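Local atomic coordinates of fructose-bisphosphate aldolase (Slackia heliotrinireducens, PDB entry 4MOZ), a protein that belongs to the DeoC/LacD family of aldolases and folds as a TIM barrel, a closed ring of eight parallel strands with helices around it. Residues G35-Q44 with S265-H274; Y99-T107 with Y118-V128. All coordinates share one frame; numbering follows the deposited sequence.

Contact 1: G35-Q44 with S265-H274; sequences GRLMLFACDQ and SGNATGRNIH
Leu37, Leu39 and Ala41 pair with strand 266-269 and its flanks where the eighth strand of the TIM barrel meets the first, 37-41, and closes the ring. The evidence is a parallel ladder, with short strand axes 4.7 Å apart and their directions differing by 5°. Leu37 N, Leu39 N and Ala41 N donate to Ser265 O, Asn267 O and Thr269 O, while Leu37 O and Leu39 O accept from Asn267 N and Thr269 N. Gly266 has no side chain, and its CA comes within 3.1 Å of Leu37 O in a CA-H...O contact.

Apolar contacts lie on both faces of the sheet. Leu39 CD2 touches Ala268 CB at 3.7 Å. On the face of Met38 and Phe40, which helices 66-74 and 278-294 cover, the Phe40 ring swings out with CG anti to the backbone N (chi1 178°), bringing CD1 to 3.7 Å from Ile273 CD1. Met38, a selenomethionine, meets the same methyl tip to tip through CE.

Side-chain polar links between the segments are largely bridged by water. One water donates to Leu39 O and Asn267 OD1 and accepts from Thr269 OG1; Asn267 ND2 is taken by Thr292. Asp62 holds His274 ND1, and Gln44 OE1 lies at the ring edge with amide and ring planes 81° apart. His274 NE2 donates only weakly to Gln44 OE1, at 3.4 Å, whereas a second water donates to that oxygen at 2.7 Å.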
loop_
_atom_site.group_PDB
_atom_site.type_symbol
_atom_site.label_atom_id
_atom_site.label_comp_id
_atom_site.label_asym_id
_atom_site.label_seq_id
_atom_site.Cartn_x
_atom_site.Cartn_y
_atom_site.Cartn_z
ATOM N N GLY C 35 -24.006 22.740 -23.148
ATOM C CA GLY C 35 -23.519 21.396 -23.463
ATOM C C GLY C 35 -22.079 21.406 -23.948
ATOM O O GLY C 35 -21.519 20.359 -24.270
ATOM N N ARG C 36 -21.477 22.591 -24.001
ATOM C CA ARG C 36 -20.093 22.757 -24.445
ATOM C C ARG C 36 -19.219 23.192 -23.271
ATOM O O ARG C 36 -19.639 24.007 -22.449
ATOM C CB ARG C 36 -20.011 23.801 -25.562
ATOM C CG ARG C 36 -20.738 23.433 -26.848
ATOM C CD ARG C 36 -19.769 23.041 -27.953
ATOM N NE ARG C 36 -20.449 22.933 -29.243
ATOM C CZ ARG C 36 -20.553 23.915 -30.137
ATOM N NH1 ARG C 36 -20.012 25.108 -29.909
ATOM N NH2 ARG C 36 -21.202 23.699 -31.271
ATOM N N LEU C 37 -18.002 22.662 -23.195
ATOM C CA LEU C 37 -17.127 22.981 -22.072
ATOM C C LEU C 37 -15.978 23.904 -22.450
ATOM O O LEU C 37 -15.082 23.518 -23.208
ATOM C CB LEU C 37 -16.582 21.708 -21.404
ATOM C CG LEU C 37 -15.692 21.911 -20.166
ATOM C CD1 LEU C 37 -16.481 22.492 -19.001
ATOM C CD2 LEU C 37 -15.014 20.612 -19.756
HETATM N N MSE C 38 -16.019 25.120 -21.913
HETATM C CA MSE C 38 -14.897 26.050 -21.996
HETATM C C MSE C 38 -14.144 25.953 -20.676
HETATM O O MSE C 38 -14.614 26.448 -19.650
HETATM C CB MSE C 38 -15.386 27.482 -22.253
HETATM C CG MSE C 38 -14.291 28.480 -22.621
HETATM SE SE MSE C 38 -13.035 28.849 -21.156
HETATM C CE MSE C 38 -12.108 30.392 -21.926
ATOM N N LEU C 39 -12.986 25.298 -20.705
ATOM C CA LEU C 39 -12.193 25.062 -19.500
ATOM C C LEU C 39 -10.975 25.981 -19.434
ATOM O O LEU C 39 -10.131 25.983 -20.336
ATOM C CB LEU C 39 -11.769 23.586 -19.412
ATOM C CG LEU C 39 -10.999 23.133 -18.161
ATOM C CD1 LEU C 39 -11.375 21.713 -17.768
ATOM C CD2 LEU C 39 -9.486 23.263 -18.327
ATOM N N PHE C 40 -10.896 26.757 -18.359
ATOM C CA PHE C 40 -9.736 27.597 -18.089
ATOM C C PHE C 40 -8.798 26.838 -17.144
ATOM O O PHE C 40 -9.092 26.660 -15.953
ATOM C CB PHE C 40 -10.191 28.947 -17.519
ATOM C CG PHE C 40 -9.069 29.886 -17.147
ATOM C CD1 PHE C 40 -7.895 29.952 -17.900
ATOM C CD2 PHE C 40 -9.209 30.741 -16.054
ATOM C CE1 PHE C 40 -6.876 30.823 -17.553
ATOM C CE2 PHE C 40 -8.192 31.624 -15.705
ATOM C CZ PHE C 40 -7.025 31.663 -16.456
ATOM N N ALA C 41 -7.679 26.375 -17.704
ATOM C CA ALA C 41 -6.713 25.556 -16.980
ATOM C C ALA C 41 -5.731 26.407 -16.173
ATOM O O ALA C 41 -5.002 27.237 -16.727
ATOM C CB ALA C 41 -5.972 24.638 -17.947
ATOM N N CYS C 42 -5.721 26.187 -14.861
ATOM C CA CYS C 42 -4.875 26.940 -13.935
ATOM C C CYS C 42 -4.076 26.010 -13.022
ATOM O O CYS C 42 -3.805 26.341 -11.869
ATOM C CB CYS C 42 -5.736 27.881 -13.086
ATOM S SG CYS C 42 -6.631 29.137 -14.026
ATOM N N ASP C 43 -3.696 24.851 -13.550
ATOM C CA ASP C 43 -3.022 23.818 -12.770
ATOM C C ASP C 43 -1.516 23.742 -13.045
ATOM O O ASP C 43 -0.811 22.931 -12.439
ATOM C CB ASP C 43 -3.672 22.459 -13.045
ATOM C CG ASP C 43 -3.500 22.006 -14.494
ATOM O OD1 ASP C 43 -3.744 22.817 -15.416
ATOM O OD2 ASP C 43 -3.126 20.833 -14.710
ATOM N N GLN C 44 -1.026 24.592 -13.943
ATOM C CA GLN C 44 0.365 24.505 -14.414
ATOM C C GLN C 44 1.455 25.024 -13.452
ATOM O O GLN C 44 2.646 24.872 -13.736
ATOM C CB GLN C 44 0.498 25.145 -15.803
ATOM C CG GLN C 44 -0.254 24.395 -16.900
ATOM C CD GLN C 44 -0.352 25.172 -18.206
ATOM O OE1 GLN C 44 -0.771 26.331 -18.226
ATOM N NE2 GLN C 44 0.025 24.528 -19.310
ATOM N N SER C 265 -16.430 18.778 -28.025
ATOM C CA SER C 265 -17.503 19.332 -27.206
ATOM C C SER C 265 -17.012 20.510 -26.366
ATOM O O SER C 265 -17.685 20.947 -25.426
ATOM C CB SER C 265 -18.084 18.258 -26.291
ATOM O OG SER C 265 -18.851 17.333 -27.033
ATOM N N GLY C 266 -15.835 21.020 -26.706
ATOM C CA GLY C 266 -15.289 22.176 -26.024
ATOM C C GLY C 266 -13.789 22.293 -26.152
ATOM O O GLY C 266 -13.183 21.711 -27.051
ATOM N N ASN C 267 -13.193 23.056 -25.242
ATOM C CA ASN C 267 -11.757 23.308 -25.259
ATOM C C ASN C 267 -11.182 23.525 -23.860
ATOM O O ASN C 267 -11.922 23.814 -22.915
ATOM C CB ASN C 267 -11.431 24.503 -26.161
ATOM C CG ASN C 267 -12.464 25.612 -26.060
ATOM O OD1 ASN C 267 -12.680 26.199 -24.992
ATOM N ND2 ASN C 267 -13.117 25.905 -27.184
ATOM N N ALA C 268 -9.865 23.354 -23.744
ATOM C CA ALA C 268 -9.134 23.639 -22.514
ATOM C C ALA C 268 -7.951 24.539 -22.842
ATOM O O ALA C 268 -7.113 24.196 -23.684
ATOM C CB ALA C 268 -8.664 22.350 -21.860
ATOM N N THR C 269 -7.893 25.693 -22.184
ATOM C CA THR C 269 -6.854 26.685 -22.450
ATOM C C THR C 269 -6.247 27.165 -21.142
ATOM O O THR C 269 -6.967 27.490 -20.188
ATOM C CB THR C 269 -7.404 27.896 -23.235
ATOM O OG1 THR C 269 -8.230 27.441 -24.314
ATOM C CG2 THR C 269 -6.265 28.755 -23.800
ATOM N N GLY C 270 -4.919 27.204 -21.112
ATOM C CA GLY C 270 -4.181 27.601 -19.925
ATOM C C GLY C 270 -3.313 28.814 -20.172
ATOM O O GLY C 270 -3.797 29.947 -20.139
ATOM N N ARG C 271 -2.033 28.572 -20.442
ATOM C CA ARG C 271 -1.042 29.648 -20.518
ATOM C C ARG C 271 -1.298 30.676 -21.614
ATOM O O ARG C 271 -0.926 31.840 -21.464
ATOM C CB ARG C 271 0.385 29.092 -20.598
ATOM C CG ARG C 271 0.692 28.286 -21.844
ATOM C CD ARG C 271 1.910 27.417 -21.613
ATOM N NE ARG C 271 2.009 26.356 -22.608
ATOM C CZ ARG C 271 2.846 25.326 -22.534
ATOM N NH1 ARG C 271 2.853 24.413 -23.497
ATOM N NH2 ARG C 271 3.675 25.200 -21.501
ATOM N N ASN C 272 -1.945 30.261 -22.700
ATOM C CA ASN C 272 -2.287 31.193 -23.768
ATOM C C ASN C 272 -3.156 32.339 -23.249
ATOM O O ASN C 272 -3.073 33.463 -23.742
ATOM C CB ASN C 272 -2.970 30.481 -24.935
ATOM C CG ASN C 272 -2.831 31.243 -26.245
ATOM O OD1 ASN C 272 -2.038 32.183 -26.356
ATOM N ND2 ASN C 272 -3.596 30.839 -27.247
ATOM N N ILE C 273 -3.972 32.049 -22.240
ATOM C CA ILE C 273 -4.750 33.082 -21.572
ATOM C C ILE C 273 -3.912 33.834 -20.531
ATOM O O ILE C 273 -3.705 35.047 -20.656
ATOM C CB ILE C 273 -6.017 32.506 -20.901
ATOM C CG1 ILE C 273 -7.001 31.990 -21.956
ATOM C CG2 ILE C 273 -6.675 33.561 -20.025
ATOM C CD1 ILE C 273 -8.089 31.084 -21.399
ATOM N N HIS C 274 -3.417 33.114 -19.521
ATOM C CA HIS C 274 -2.863 33.772 -18.339
ATOM C C HIS C 274 -1.529 34.451 -18.504
ATOM O O HIS C 274 -1.192 35.314 -17.703
ATOM C CB HIS C 274 -2.898 32.871 -17.096
ATOM C CG HIS C 274 -2.034 31.630 -17.192
ATOM N ND1 HIS C 274 -0.684 31.681 -17.242
ATOM C CD2 HIS C 274 -2.377 30.277 -17.203
ATOM C CE1 HIS C 274 -0.193 30.431 -17.306
ATOM N NE2 HIS C 274 -1.231 29.572 -17.282
HETATM O O HOH W 1 -10.913 27.031 -23.311
HETATM O O HOH W 2 -2.135 26.892 -15.948
HETATM O O HOH W 3 -1.402 25.689 -21.483
#

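Contact 2: Y99-T107 with Y118-V128; sequences YLVKMNSKT and YSPQLHDIEAV
Where the chain leaves barrel strand 99-102, Met103 and Asn104 meet the loop that leads into helix 125-132. Leu122 N donates to Met103 O at 2.8 Å, nearly in line with the carbonyl; Asn104 and Gln121 form a single backbone bridge. Beside it, Asn104 ND2 donates to Ser119 O at 3.0 Å. The acceptor lies in the Asn104 amide plane, but the donor stands 53° out of the Ser119 carbonyl plane. Asn104 OD1 accepts from Lys102 NZ and Thr144 N; together with the ND2 bond, these would hold the amide in one rotation. Asn104 O is gripped from opposite faces by Lys102 NZ and Ser105 OG.

The contact ties strand to helix within the beta-alpha-beta unit 99-102, 125-132 and 138-145: Val101 CG2 lies 3.9 Å from Val128 CG1, the two side chains sliding past each other in opposite directions. Selenomethionine Met103 packs between the loop and the helix. The bend at chi2 (-61°) sets its SE 3.7 Å from Val128 CG2, obliquely by the His123 ring, and the further bend at chi3 (-68°) turns CE back to 3.5 Å from His123 O. Gln121 NE2 donates to that same His123 O at 2.8 Å. A water that donates to Lys102 O bonds His123 NE2, while His123 ND1 donates to Asp124 O. Asp124 N-caps the helix, its OD1 accepting from Ala127 N, and Asp124 N bonds Gln161 of a neighbouring subunit.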
loop_
_atom_site.group_PDB
_atom_site.type_symbol
_atom_site.label_atom_id
_atom_site.label_comp_id
_atom_site.label_asym_id
_atom_site.label_seq_id
_atom_site.Cartn_x
_atom_site.Cartn_y
_atom_site.Cartn_z
ATOM N N TYR C 99 -15.761 26.037 -10.093
ATOM C CA TYR C 99 -14.456 25.421 -9.845
ATOM C C TYR C 99 -14.426 23.933 -10.166
ATOM O O TYR C 99 -15.326 23.178 -9.783
ATOM C CB TYR C 99 -13.994 25.660 -8.402
ATOM C CG TYR C 99 -13.674 27.110 -8.106
ATOM C CD1 TYR C 99 -12.490 27.694 -8.573
ATOM C CD2 TYR C 99 -14.553 27.899 -7.359
ATOM C CE1 TYR C 99 -12.199 29.022 -8.308
ATOM C CE2 TYR C 99 -14.270 29.230 -7.086
ATOM C CZ TYR C 99 -13.093 29.787 -7.561
ATOM O OH TYR C 99 -12.806 31.108 -7.292
ATOM N N LEU C 100 -13.382 23.535 -10.889
ATOM C CA LEU C 100 -13.074 22.136 -11.121
ATOM C C LEU C 100 -11.766 21.836 -10.393
ATOM O O LEU C 100 -10.714 22.397 -10.732
ATOM C CB LEU C 100 -12.917 21.863 -12.614
ATOM C CG LEU C 100 -12.847 20.393 -13.038
ATOM C CD1 LEU C 100 -14.208 19.918 -13.515
ATOM C CD2 LEU C 100 -11.825 20.213 -14.146
ATOM N N VAL C 101 -11.833 20.965 -9.388
ATOM C CA VAL C 101 -10.658 20.636 -8.584
ATOM C C VAL C 101 -9.802 19.566 -9.263
ATOM O O VAL C 101 -10.234 18.422 -9.450
ATOM C CB VAL C 101 -11.037 20.210 -7.150
ATOM C CG1 VAL C 101 -9.787 19.891 -6.338
ATOM C CG2 VAL C 101 -11.843 21.310 -6.469
ATOM N N LYS C 102 -8.590 19.962 -9.641
ATOM C CA LYS C 102 -7.639 19.052 -10.259
ATOM C C LYS C 102 -7.021 18.165 -9.180
ATOM O O LYS C 102 -6.225 18.627 -8.365
ATOM C CB LYS C 102 -6.576 19.837 -11.036
ATOM C CG LYS C 102 -5.548 18.987 -11.769
ATOM C CD LYS C 102 -6.198 18.010 -12.739
ATOM C CE LYS C 102 -5.240 17.614 -13.849
ATOM N NZ LYS C 102 -4.081 16.837 -13.325
HETATM N N MSE C 103 -7.402 16.890 -9.192
HETATM C CA MSE C 103 -7.104 15.947 -8.109
HETATM C C MSE C 103 -5.652 15.480 -8.042
HETATM O O MSE C 103 -5.150 15.181 -6.961
HETATM C CB MSE C 103 -8.012 14.721 -8.211
HETATM C CG MSE C 103 -9.479 15.032 -8.072
HETATM SE SE MSE C 103 -9.922 15.822 -6.351
HETATM C CE MSE C 103 -9.598 14.274 -5.200
ATOM N N ASN C 104 -4.992 15.380 -9.190
ATOM C CA ASN C 104 -3.587 14.995 -9.208
ATOM C C ASN C 104 -2.693 16.044 -9.861
ATOM O O ASN C 104 -3.174 16.886 -10.613
ATOM C CB ASN C 104 -3.393 13.597 -9.825
ATOM C CG ASN C 104 -3.732 13.527 -11.308
ATOM O OD1 ASN C 104 -4.433 14.382 -11.861
ATOM N ND2 ASN C 104 -3.242 12.479 -11.959
ATOM N N SER C 105 -1.404 16.005 -9.537
ATOM C CA SER C 105 -0.404 16.884 -10.138
ATOM C C SER C 105 0.991 16.309 -9.936
ATOM O O SER C 105 1.225 15.557 -8.995
ATOM C CB SER C 105 -0.464 18.288 -9.524
ATOM O OG SER C 105 -1.605 19.002 -9.975
ATOM N N LYS C 106 1.912 16.679 -10.823
ATOM C CA LYS C 106 3.329 16.347 -10.685
ATOM C C LYS C 106 4.148 17.506 -11.240
ATOM O O LYS C 106 3.603 18.364 -11.938
ATOM C CB LYS C 106 3.662 15.047 -11.425
ATOM C CG LYS C 106 3.565 15.132 -12.941
ATOM C CD LYS C 106 4.339 14.001 -13.603
ATOM C CE LYS C 106 4.464 14.210 -15.104
ATOM N NZ LYS C 106 5.485 15.238 -15.452
ATOM N N THR C 107 5.443 17.542 -10.932
ATOM C CA THR C 107 6.335 18.530 -11.551
ATOM C C THR C 107 6.952 17.949 -12.825
ATOM O O THR C 107 6.856 16.744 -13.072
ATOM C CB THR C 107 7.450 19.019 -10.597
ATOM O OG1 THR C 107 8.472 18.018 -10.477
ATOM C CG2 THR C 107 6.882 19.369 -9.218
ATOM N N TYR C 118 4.409 9.785 -13.441
ATOM C CA TYR C 118 3.315 9.439 -12.552
ATOM C C TYR C 118 2.818 10.702 -11.842
ATOM O O TYR C 118 3.599 11.433 -11.228
ATOM C CB TYR C 118 3.742 8.366 -11.539
ATOM C CG TYR C 118 2.737 8.136 -10.421
ATOM C CD1 TYR C 118 1.376 7.984 -10.697
ATOM C CD2 TYR C 118 3.148 8.053 -9.091
ATOM C CE1 TYR C 118 0.456 7.782 -9.682
ATOM C CE2 TYR C 118 2.231 7.842 -8.065
ATOM C CZ TYR C 118 0.886 7.711 -8.367
ATOM O OH TYR C 118 -0.041 7.503 -7.368
ATOM N N SER C 119 1.517 10.958 -11.952
ATOM C CA SER C 119 0.877 12.069 -11.245
ATOM C C SER C 119 -0.106 11.515 -10.207
ATOM O O SER C 119 -1.135 10.942 -10.571
ATOM C CB SER C 119 0.194 13.012 -12.239
ATOM O OG SER C 119 -0.533 14.028 -11.577
ATOM N N PRO C 120 0.221 11.667 -8.908
ATOM C CA PRO C 120 -0.540 11.041 -7.830
ATOM C C PRO C 120 -1.743 11.860 -7.372
ATOM O O PRO C 120 -1.673 13.091 -7.327
ATOM C CB PRO C 120 0.479 10.990 -6.696
ATOM C CG PRO C 120 1.282 12.231 -6.889
ATOM C CD PRO C 120 1.385 12.414 -8.383
ATOM N N GLN C 121 -2.832 11.177 -7.016
ATOM C CA GLN C 121 -3.945 11.844 -6.358
ATOM C C GLN C 121 -3.406 12.517 -5.099
ATOM O O GLN C 121 -2.721 11.891 -4.299
ATOM C CB GLN C 121 -5.053 10.857 -6.012
ATOM C CG GLN C 121 -6.295 11.536 -5.458
ATOM C CD GLN C 121 -7.471 10.590 -5.318
ATOM O OE1 GLN C 121 -7.583 9.609 -6.059
ATOM N NE2 GLN C 121 -8.361 10.883 -4.372
ATOM N N LEU C 122 -3.707 13.801 -4.945
ATOM C CA LEU C 122 -3.081 14.627 -3.915
ATOM C C LEU C 122 -3.772 14.547 -2.563
ATOM O O LEU C 122 -3.169 14.866 -1.548
ATOM C CB LEU C 122 -2.992 16.080 -4.386
ATOM C CG LEU C 122 -2.187 16.313 -5.668
ATOM C CD1 LEU C 122 -2.350 17.745 -6.169
ATOM C CD2 LEU C 122 -0.713 15.966 -5.477
ATOM N N HIS C 123 -5.029 14.112 -2.552
ATOM C CA HIS C 123 -5.833 14.013 -1.329
ATOM C C HIS C 123 -7.080 13.253 -1.659
ATOM O O HIS C 123 -7.383 13.049 -2.830
ATOM C CB HIS C 123 -6.204 15.408 -0.823
ATOM C CG HIS C 123 -6.682 16.328 -1.919
ATOM N ND1 HIS C 123 -7.929 16.265 -2.426
ATOM C CD2 HIS C 123 -6.013 17.318 -2.638
ATOM C CE1 HIS C 123 -8.059 17.177 -3.406
ATOM N NE2 HIS C 123 -6.886 17.819 -3.536
ATOM N N ASP C 124 -7.834 12.839 -0.648
ATOM C CA ASP C 124 -9.085 12.128 -0.908
ATOM C C ASP C 124 -10.196 13.060 -1.418
ATOM O O ASP C 124 -10.077 14.293 -1.347
ATOM C CB ASP C 124 -9.541 11.318 0.318
ATOM C CG ASP C 124 -9.767 12.180 1.558
ATOM O OD1 ASP C 124 -10.062 13.392 1.437
ATOM O OD2 ASP C 124 -9.661 11.630 2.673
ATOM N N ILE C 125 -11.267 12.461 -1.932
ATOM C CA ILE C 125 -12.411 13.220 -2.419
ATOM C C ILE C 125 -13.101 13.975 -1.281
ATOM O O ILE C 125 -13.604 15.077 -1.483
ATOM C CB ILE C 125 -13.411 12.331 -3.199
ATOM C CG1 ILE C 125 -14.466 13.195 -3.907
ATOM C CG2 ILE C 125 -14.050 11.274 -2.296
ATOM C CD1 ILE C 125 -15.258 12.458 -4.969
ATOM N N GLU C 126 -13.095 13.384 -0.089
ATOM C CA GLU C 126 -13.722 13.981 1.091
ATOM C C GLU C 126 -13.215 15.392 1.380
ATOM O O GLU C 126 -13.982 16.243 1.822
ATOM C CB GLU C 126 -13.536 13.081 2.320
ATOM C CG GLU C 126 -14.454 11.861 2.360
ATOM C CD GLU C 126 -13.967 10.684 1.519
ATOM O OE1 GLU C 126 -12.906 10.780 0.862
ATOM O OE2 GLU C 126 -14.654 9.642 1.520
ATOM N N ALA C 127 -11.932 15.639 1.119
ATOM C CA ALA C 127 -11.346 16.975 1.270
ATOM C C ALA C 127 -12.063 18.003 0.388
ATOM O O ALA C 127 -12.303 19.138 0.812
ATOM C CB ALA C 127 -9.858 16.947 0.950
ATOM N N VAL C 128 -12.407 17.595 -0.832
ATOM C CA VAL C 128 -13.100 18.462 -1.782
ATOM C C VAL C 128 -14.562 18.662 -1.366
ATOM O O VAL C 128 -15.102 19.769 -1.474
ATOM C CB VAL C 128 -13.013 17.903 -3.218
ATOM C CG1 VAL C 128 -13.745 18.808 -4.200
ATOM C CG2 VAL C 128 -11.559 17.733 -3.642
HETATM O O HOH W 4 -5.807 19.191 -5.627
#

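Contacts 1 and 2 belong to one eight-stranded barrel, their centres about 18 Å apart. Along the chain, segment 35-44 comes first, both segments of contact 2 follow, and 265-274 returns last. Contact 1 therefore joins strands far apart in sequence, and contact 2 is a local strand-to-helix connection. Strand 79-82 lies between 37-41 and 99-102 in the sheet, yet side chains from the two contacts touch past it: Leu39 CD1 packs 3.9 Å from Leu100 CD2, and Asp43 OD2 lies 3.9 Å from Lys102 CE. Contact 1 touches no other subunit, so the pairing of first and last strands lies within one subunit, while both segments of contact 2 meet the second one.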